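Side-chain contacts in cellobiose 2-epimerase (Spirochaeta thermophila DSM 6192, PDB 5ZIG), which probably catalyses the reversible epimerization of cellobiose to 4-O-beta-D-glucosyl-D-mannose: residues 21-26 and 392-397; 12-17 and 340-345. All coordinates share one frame; numbering follows the deposited sequence.

Contact 1: residues 21-26 and 392-397; sequences QLFDHI and EGMRRI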
ATOM      1  N   GLN A  21      10.131   0.283  16.306  1.00 26.83           N
ATOM      2  CA  GLN A  21       9.649   1.282  15.369  1.00 25.52           C
ATOM      3  C   GLN A  21       8.125   1.340  15.363  1.00 29.96           C
ATOM      4  O   GLN A  21       7.543   2.406  15.592  1.00 28.65           O
ATOM      5  CB  GLN A  21      10.186   0.977  13.978  1.00 31.36           C
ATOM      6  CG  GLN A  21      11.545   1.537  13.759  1.00 21.35           C
ATOM      7  CD  GLN A  21      11.534   3.041  13.766  1.00 26.85           C
ATOM      8  OE1 GLN A  21      10.701   3.668  13.108  1.00 25.10           O
ATOM      9  NE2 GLN A  21      12.465   3.636  14.504  1.00 24.89           N
ATOM     10  N   LEU A  22       7.463   0.195  15.110  1.00 24.65           N
ATOM     11  CA  LEU A  22       5.999   0.134  15.115  1.00 27.53           C
ATOM     12  C   LEU A  22       5.417   0.688  16.410  1.00 29.16           C
ATOM     13  O   LEU A  22       4.645   1.650  16.387  1.00 24.64           O
ATOM     14  CB  LEU A  22       5.495  -1.305  14.896  1.00 21.26           C
ATOM     15  CG  LEU A  22       3.952  -1.397  14.787  1.00 23.57           C
ATOM     16  CD1 LEU A  22       3.488  -0.603  13.556  1.00 23.87           C
ATOM     17  CD2 LEU A  22       3.365  -2.804  14.734  1.00 20.40           C
ATOM     18  N   PHE A  23       5.785   0.089  17.553  1.00 20.87           N
ATOM     19  CA  PHE A  23       5.035   0.366  18.767  1.00 27.73           C
ATOM     20  C   PHE A  23       5.573   1.555  19.569  1.00 28.62           C
ATOM     21  O   PHE A  23       4.822   2.143  20.360  1.00 29.24           O
ATOM     22  CB  PHE A  23       4.983  -0.874  19.669  1.00 29.25           C
ATOM     23  CG  PHE A  23       4.268  -2.067  19.065  1.00 24.14           C
ATOM     24  CD1 PHE A  23       2.899  -2.047  18.828  1.00 20.57           C
ATOM     25  CD2 PHE A  23       4.970  -3.223  18.745  1.00 26.89           C
ATOM     26  CE1 PHE A  23       2.245  -3.144  18.278  1.00 32.65           C
ATOM     27  CE2 PHE A  23       4.322  -4.324  18.192  1.00 22.47           C
ATOM     28  CZ  PHE A  23       2.960  -4.286  17.964  1.00 31.23           C
ATOM     29  N   ASP A  24       6.841   1.933  19.399  1.00 26.85           N
ATOM     30  CA  ASP A  24       7.384   3.037  20.175  1.00 32.59           C
ATOM     31  C   ASP A  24       7.561   4.316  19.373  1.00 25.82           C
ATOM     32  O   ASP A  24       7.640   5.394  19.977  1.00 34.35           O
ATOM     33  CB  ASP A  24       8.737   2.647  20.800  1.00 31.78           C
ATOM     34  CG  ASP A  24       8.632   1.428  21.698  1.00 35.07           C
ATOM     35  OD1 ASP A  24       7.580   1.239  22.331  1.00 35.29           O
ATOM     36  OD2 ASP A  24       9.600   0.653  21.771  1.00 41.18           O
ATOM     37  N   HIS A  25       7.634   4.222  18.048  1.00 22.43           N
ATOM     38  CA  HIS A  25       7.881   5.378  17.199  1.00 27.13           C
ATOM     39  C   HIS A  25       6.703   5.692  16.281  1.00 30.15           C
ATOM     40  O   HIS A  25       6.162   6.803  16.334  1.00 24.63           O
ATOM     41  CB  HIS A  25       9.164   5.144  16.392  1.00 27.57           C
ATOM     42  CG  HIS A  25       9.710   6.386  15.764  1.00 27.51           C
ATOM     43  ND1 HIS A  25      10.518   7.277  16.442  1.00 32.57           N
ATOM     44  CD2 HIS A  25       9.561   6.890  14.514  1.00 27.76           C
ATOM     45  CE1 HIS A  25      10.843   8.274  15.635  1.00 25.90           C
ATOM     46  NE2 HIS A  25      10.260   8.070  14.463  1.00 25.96           N
ATOM     47  N   ILE A  26       6.276   4.755  15.440  1.00 34.96           N
ATOM     48  CA  ILE A  26       5.273   5.077  14.421  1.00 33.52           C
ATOM     49  C   ILE A  26       3.908   5.294  15.067  1.00 28.09           C
ATOM     50  O   ILE A  26       3.337   6.385  14.986  1.00 24.55           O
ATOM     51  CB  ILE A  26       5.211   3.985  13.338  1.00 26.70           C
ATOM     52  CG1 ILE A  26       6.390   4.136  12.366  1.00 21.00           C
ATOM     53  CG2 ILE A  26       3.902   4.105  12.529  1.00 21.41           C
ATOM     54  CD1 ILE A  26       6.933   2.791  11.814  1.00 26.47           C
ATOM     55  N   GLU A 392       4.646  -6.967   8.525  1.00 30.01           N
ATOM     56  CA  GLU A 392       5.103  -7.981   7.586  1.00 22.88           C
ATOM     57  C   GLU A 392       6.515  -8.462   7.930  1.00 28.19           C
ATOM     58  O   GLU A 392       6.792  -9.665   7.887  1.00 26.45           O
ATOM     59  CB  GLU A 392       5.056  -7.431   6.158  1.00 25.08           C
ATOM     60  CG  GLU A 392       3.634  -7.401   5.566  1.00 22.00           C
ATOM     61  CD  GLU A 392       3.081  -8.795   5.280  1.00 31.21           C
ATOM     62  OE1 GLU A 392       3.848  -9.680   4.809  1.00 32.45           O
ATOM     63  OE2 GLU A 392       1.872  -9.009   5.529  1.00 33.79           O
ATOM     64  N   GLY A 393       7.425  -7.536   8.266  1.00 25.25           N
ATOM     65  CA  GLY A 393       8.768  -7.946   8.666  1.00 20.49           C
ATOM     66  C   GLY A 393       8.764  -8.864   9.879  1.00 21.30           C
ATOM     67  O   GLY A 393       9.468  -9.870   9.906  1.00 26.41           O
ATOM     68  N   MET A 394       7.948  -8.546  10.882  1.00 24.08           N
ATOM     69  CA  MET A 394       7.964  -9.322  12.115  1.00 25.22           C
ATOM     70  C   MET A 394       7.479 -10.739  11.870  1.00 30.35           C
ATOM     71  O   MET A 394       8.108 -11.708  12.320  1.00 25.11           O
ATOM     72  CB  MET A 394       7.103  -8.638  13.177  1.00 20.44           C
ATOM     73  CG  MET A 394       7.832  -7.523  13.903  1.00 24.94           C
ATOM     74  SD  MET A 394       6.872  -6.874  15.276  1.00 29.99           S
ATOM     75  CE  MET A 394       5.827  -5.706  14.406  1.00 30.19           C
ATOM     76  N   ARG A 395       6.362 -10.880  11.147  1.00 26.12           N
ATOM     77  CA  ARG A 395       5.823 -12.204  10.891  1.00 23.88           C
ATOM     78  C   ARG A 395       6.750 -13.018  10.008  1.00 25.92           C
ATOM     79  O   ARG A 395       6.934 -14.220  10.235  1.00 22.44           O
ATOM     80  CB  ARG A 395       4.446 -12.110  10.246  1.00 22.50           C
ATOM     81  CG  ARG A 395       3.544 -13.286  10.615  1.00 24.52           C
ATOM     82  CD  ARG A 395       2.406 -13.429   9.618  1.00 30.96           C
ATOM     83  NE  ARG A 395       2.868 -13.454   8.231  1.00 35.06           N
ATOM     84  CZ  ARG A 395       2.675 -12.470   7.358  1.00 38.64           C
ATOM     85  NH1 ARG A 395       2.027 -11.371   7.730  1.00 48.43           N
ATOM     86  NH2 ARG A 395       3.129 -12.571   6.112  1.00 30.38           N
ATOM     87  N   ARG A 396       7.331 -12.383   8.992  1.00 25.14           N
ATOM     88  CA  ARG A 396       8.164 -13.116   8.051  1.00 23.82           C
ATOM     89  C   ARG A 396       9.495 -13.493   8.679  1.00 23.08           C
ATOM     90  O   ARG A 396       9.982 -14.616   8.480  1.00 24.77           O
ATOM     91  CB  ARG A 396       8.397 -12.287   6.791  1.00 21.10           C
ATOM     92  CG  ARG A 396       7.188 -12.185   5.867  1.00 26.91           C
ATOM     93  CD  ARG A 396       7.454 -11.056   4.851  1.00 29.83           C
ATOM     94  NE  ARG A 396       6.279 -10.688   4.066  1.00 31.08           N
ATOM     95  CZ  ARG A 396       5.933 -11.272   2.923  1.00 30.02           C
ATOM     96  NH1 ARG A 396       6.670 -12.258   2.425  1.00 31.30           N
ATOM     97  NH2 ARG A 396       4.847 -10.873   2.288  1.00 26.06           N
ATOM     98  N   ILE A 397      10.123 -12.558   9.405  1.00 21.35           N
ATOM     99  CA  ILE A 397      11.417 -12.862  10.008  1.00 20.68           C
ATOM    100  C   ILE A 397      11.266 -13.968  11.043  1.00 27.96           C
ATOM    101  O   ILE A 397      12.065 -14.914  11.073  1.00 22.28           O
ATOM    102  CB  ILE A 397      12.065 -11.594  10.596  1.00 21.21           C
ATOM    103  CG1 ILE A 397      12.741 -10.793   9.481  1.00 23.85           C
ATOM    104  CG2 ILE A 397      13.128 -11.952  11.617  1.00 21.70           C
ATOM    105  CD1 ILE A 397      13.291  -9.438   9.948  1.00 30.22           C
TER
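Met-394 lays its terminal methyl against the side chain of Leu-22, CE of Met-394 lying 3.8 Å from CD2 of Leu-22, where the first and last long helices of an (alpha/alpha)6 barrel, the fold of the N-acylglucosamine 2-epimerase family, come side by side. The contact illustrates how a flexible thioether can bridge two helices that are well apart, for the nearest CA atoms, those of Leu-22 and Met-394, are 10.1 Å from each other. Met-394 covers nearly half of that distance: its chain runs extended through chi2 and then bends at chi3 (-84°), which brings CE round to its partners. The side chains cross at about a right angle, and it is their terminal methyls that meet. In Leu-22, chi1 of -176° sends CG out from helix 7-31, from where CD2 reaches Met-394 CE and also rests over one face of the neighbouring Phe-23, 3.6 Å above the ring plane and toward the rim. The same methionine methyl approaches this ring obliquely, with CE of Met-394 4.3 Å from CE2 of Phe-23. All three side chains are buried; Arg-74 adds a cation-pi contact to Phe-23, and Leu-391 and Ser-387 of helix 384-402 also touch Leu-22. Elsewhere on helix 384-402 a salt-bridge network gathers two arginines round Glu-392. Arg-395 grips the carboxylate end-on, its NH1 and NH2 each taking one oxygen, and the NH1 bond is nearly straight (172°). Arg-396 joins from NE, which lies 2.7 Å from OE1 of Glu-392, nearly in line with that oxygen's C-O bond.

Contact 2: residues 12-17 and 340-345; sequences RQIRSE and HACTVW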
ATOM      1  N   ARG A  12      17.500 -11.352  14.023  1.00 21.48           N
ATOM      2  CA  ARG A  12      16.969 -11.116  15.366  1.00 27.40           C
ATOM      3  C   ARG A  12      17.063  -9.645  15.730  1.00 30.61           C
ATOM      4  O   ARG A  12      16.172  -9.095  16.386  1.00 30.03           O
ATOM      5  CB  ARG A  12      17.742 -11.930  16.408  1.00 21.61           C
ATOM      6  CG  ARG A  12      17.742 -13.442  16.208  1.00 21.58           C
ATOM      7  CD  ARG A  12      18.053 -14.130  17.533  1.00 21.68           C
ATOM      8  NE  ARG A  12      19.446 -13.878  17.909  1.00 27.47           N
ATOM      9  CZ  ARG A  12      20.448 -14.660  17.544  1.00 35.86           C
ATOM     10  NH1 ARG A  12      20.206 -15.733  16.793  1.00 37.05           N
ATOM     11  NH2 ARG A  12      21.688 -14.379  17.926  1.00 44.99           N
ATOM     12  N   GLN A  13      18.162  -9.004  15.341  1.00 28.80           N
ATOM     13  CA  GLN A  13      18.306  -7.581  15.586  1.00 35.40           C
ATOM     14  C   GLN A  13      17.204  -6.793  14.865  1.00 32.04           C
ATOM     15  O   GLN A  13      16.505  -5.975  15.480  1.00 25.76           O
ATOM     16  CB  GLN A  13      19.710  -7.137  15.162  1.00 32.26           C
ATOM     17  CG  GLN A  13      20.056  -5.663  15.405  1.00 40.46           C
ATOM     18  CD  GLN A  13      19.689  -5.191  16.793  1.00 49.40           C
ATOM     19  OE1 GLN A  13      19.710  -5.965  17.757  1.00 50.06           O
ATOM     20  NE2 GLN A  13      19.346  -3.908  16.907  1.00 52.00           N
ATOM     21  N   ILE A  14      17.010  -7.065  13.571  1.00 29.25           N
ATOM     22  CA  ILE A  14      16.047  -6.296  12.774  1.00 35.77           C
ATOM     23  C   ILE A  14      14.627  -6.512  13.281  1.00 33.86           C
ATOM     24  O   ILE A  14      13.823  -5.572  13.364  1.00 28.79           O
ATOM     25  CB  ILE A  14      16.184  -6.667  11.287  1.00 33.59           C
ATOM     26  CG1 ILE A  14      17.516  -6.108  10.787  1.00 25.26           C
ATOM     27  CG2 ILE A  14      14.934  -6.168  10.447  1.00 25.80           C
ATOM     28  CD1 ILE A  14      17.983  -6.676   9.477  1.00 31.28           C
ATOM     29  N   ARG A  15      14.303  -7.751  13.637  1.00 32.44           N
ATOM     30  CA  ARG A  15      13.002  -8.044  14.213  1.00 26.23           C
ATOM     31  C   ARG A  15      12.701  -7.116  15.385  1.00 24.24           C
ATOM     32  O   ARG A  15      11.592  -6.578  15.504  1.00 25.17           O
ATOM     33  CB  ARG A  15      12.974  -9.514  14.638  1.00 25.95           C
ATOM     34  CG  ARG A  15      11.630 -10.102  14.802  1.00 20.88           C
ATOM     35  CD  ARG A  15      10.978  -9.711  16.109  1.00 20.88           C
ATOM     36  NE  ARG A  15       9.691 -10.386  16.215  1.00 28.84           N
ATOM     37  CZ  ARG A  15       8.689  -9.982  16.980  1.00 25.84           C
ATOM     38  NH1 ARG A  15       8.801  -8.877  17.728  1.00 24.58           N
ATOM     39  NH2 ARG A  15       7.575 -10.704  16.996  1.00 22.00           N
ATOM     40  N   SER A  16      13.680  -6.933  16.278  1.00 29.64           N
ATOM     41  CA  SER A  16      13.446  -6.106  17.454  1.00 27.08           C
ATOM     42  C   SER A  16      13.283  -4.633  17.083  1.00 21.34           C
ATOM     43  O   SER A  16      12.464  -3.936  17.690  1.00 36.61           O
ATOM     44  CB  SER A  16      14.584  -6.302  18.460  1.00 26.77           C
ATOM     45  OG  SER A  16      15.678  -5.478  18.118  1.00 33.91           O
ATOM     46  N   GLU A  17      14.025  -4.148  16.083  1.00 21.39           N
ATOM     47  CA  GLU A  17      13.869  -2.763  15.642  1.00 23.97           C
ATOM     48  C   GLU A  17      12.527  -2.564  14.947  1.00 31.97           C
ATOM     49  O   GLU A  17      11.895  -1.511  15.094  1.00 31.21           O
ATOM     50  CB  GLU A  17      15.016  -2.371  14.711  1.00 21.54           C
ATOM     51  CG  GLU A  17      16.384  -2.725  15.307  1.00 31.01           C
ATOM     52  CD  GLU A  17      17.565  -2.448  14.385  1.00 34.54           C
ATOM     53  OE1 GLU A  17      17.372  -2.297  13.165  1.00 32.59           O
ATOM     54  OE2 GLU A  17      18.700  -2.381  14.895  1.00 38.23           O
ATOM     55  N   HIS A 340      19.828  -7.962   0.958  1.00 30.11           N
ATOM     56  CA  HIS A 340      19.220  -6.763   0.409  1.00 40.07           C
ATOM     57  C   HIS A 340      18.235  -6.147   1.402  1.00 33.60           C
ATOM     58  O   HIS A 340      18.345  -4.966   1.746  1.00 21.53           O
ATOM     59  CB  HIS A 340      18.564  -7.123  -0.932  1.00 33.52           C
ATOM     60  CG  HIS A 340      19.558  -7.463  -2.012  1.00 33.08           C
ATOM     61  ND1 HIS A 340      20.778  -6.822  -2.138  1.00 26.81           N
ATOM     62  CD2 HIS A 340      19.512  -8.372  -3.016  1.00 27.84           C
ATOM     63  CE1 HIS A 340      21.430  -7.313  -3.179  1.00 22.99           C
ATOM     64  NE2 HIS A 340      20.682  -8.253  -3.731  1.00 29.63           N
ATOM     65  N   ALA A 341      17.286  -6.947   1.902  1.00 32.96           N
ATOM     66  CA  ALA A 341      16.361  -6.480   2.934  1.00 26.57           C
ATOM     67  C   ALA A 341      17.103  -5.822   4.095  1.00 27.85           C
ATOM     68  O   ALA A 341      16.800  -4.689   4.479  1.00 21.37           O
ATOM     69  CB  ALA A 341      15.514  -7.638   3.453  1.00 28.03           C
ATOM     70  N   CYS A 342      18.057  -6.543   4.691  1.00 29.52           N
ATOM     71  CA  CYS A 342      18.863  -5.964   5.761  1.00 27.68           C
ATOM     72  C   CYS A 342      19.471  -4.633   5.333  1.00 21.70           C
ATOM     73  O   CYS A 342      19.439  -3.662   6.092  1.00 30.44           O
ATOM     74  CB  CYS A 342      19.961  -6.945   6.203  1.00 31.40           C
ATOM     75  SG  CYS A 342      19.397  -8.586   6.843  1.00 37.56           S
ATOM     76  N   THR A 343      20.014  -4.568   4.113  1.00 26.33           N
ATOM     77  CA  THR A 343      20.595  -3.323   3.611  1.00 27.63           C
ATOM     78  C   THR A 343      19.561  -2.210   3.552  1.00 29.75           C
ATOM     79  O   THR A 343      19.829  -1.074   3.963  1.00 27.29           O
ATOM     80  CB  THR A 343      21.206  -3.554   2.223  1.00 32.83           C
ATOM     81  OG1 THR A 343      22.391  -4.342   2.351  1.00 35.00           O
ATOM     82  CG2 THR A 343      21.560  -2.230   1.541  1.00 33.58           C
ATOM     83  N   VAL A 344      18.374  -2.514   3.015  1.00 25.85           N
ATOM     84  CA  VAL A 344      17.329  -1.502   2.915  1.00 27.64           C
ATOM     85  C   VAL A 344      16.896  -1.064   4.304  1.00 25.61           C
ATOM     86  O   VAL A 344      16.711   0.133   4.558  1.00 30.74           O
ATOM     87  CB  VAL A 344      16.144  -2.033   2.074  1.00 28.99           C
ATOM     88  CG1 VAL A 344      14.880  -1.205   2.326  1.00 24.69           C
ATOM     89  CG2 VAL A 344      16.509  -1.997   0.598  1.00 25.97           C
ATOM     90  N   TRP A 345      16.769  -2.015   5.237  1.00 21.50           N
ATOM     91  CA  TRP A 345      16.283  -1.660   6.568  1.00 25.52           C
ATOM     92  C   TRP A 345      17.277  -0.761   7.294  1.00 35.98           C
ATOM     93  O   TRP A 345      16.880   0.177   7.996  1.00 31.05           O
ATOM     94  CB  TRP A 345      16.009  -2.913   7.410  1.00 29.48           C
ATOM     95  CG  TRP A 345      15.507  -2.519   8.771  1.00 29.16           C
ATOM     96  CD1 TRP A 345      16.196  -2.560   9.950  1.00 27.96           C
ATOM     97  CD2 TRP A 345      14.222  -1.960   9.078  1.00 32.13           C
ATOM     98  NE1 TRP A 345      15.409  -2.084  10.983  1.00 22.97           N
ATOM     99  CE2 TRP A 345      14.199  -1.701  10.472  1.00 25.28           C
ATOM    100  CE3 TRP A 345      13.082  -1.660   8.310  1.00 22.59           C
ATOM    101  CZ2 TRP A 345      13.085  -1.160  11.112  1.00 22.80           C
ATOM    102  CZ3 TRP A 345      11.986  -1.131   8.946  1.00 23.60           C
ATOM    103  CH2 TRP A 345      11.998  -0.868  10.335  1.00 26.02           C
TER
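Ile-14 provides the apolar half of this helix-to-helix contact in the (alpha/alpha)6 barrel, meeting both Cys-342 and Trp-345. Helices 7-31 and 336-352 run in broadly the same direction here, their local axes 42° apart and 11.3 Å distant at closest approach. The two branches of Ile-14 divide the work: CD1 reaches SG of Cys-342 at 3.5 Å, while CG2 makes a CH-pi contact over one face of the indole, 4.0 Å from the centroid of the Trp-345 five-membered ring and 18° off its normal. The isoleucine and tryptophan side chains run alongside each other in opposite senses, with CG2 over the five-membered ring near its rim. Phe-322 of helix 315-332 also meets the Trp-345 ring, and Ile-397 packs on Ile-14.

Polar contact is made at the edge of the same ring. NE1 of Trp-345 donates to OE1 of Glu-17 at 2.9 Å, with the acceptor in the indole plane and using its anti lone pair; the bond is bent, at 140°. With its CG opposite the backbone N, Trp-345 extends toward helix 7-31 and presents this N-H to the carboxylate. A leucine in place of Trp-345 would probably leave Glu-17 OE1 without its indole donor and Ile-14 CG2 without a flat surface to lie on. The carboxylate is positioned from within its own helix as well, for NE2 of Gln-13 donates to the other oxygen, OE2 of Glu-17, at 2.6 Å.

In the fold
From the N terminus, helix 7-31 supplies first residues 12-17 and then, nine residues further along, residues 21-26. The chain next passes through the successive helices of the barrel before helix 336-352 returns to 12-17, closing contact 2 across 322 intervening residues. Helix 384-402 comes back last, to 21-26, closing contact 1 across 365. The partners alternate along the sequence, so the two closures cross rather than nest. Helix 7-31 is thereby tied to two late helices, joining the beginning of the chain to its end. With centres 10 Å apart, the contacts also touch directly: Gln-21 CG lies 4.1 Å from Trp-345 CZ2.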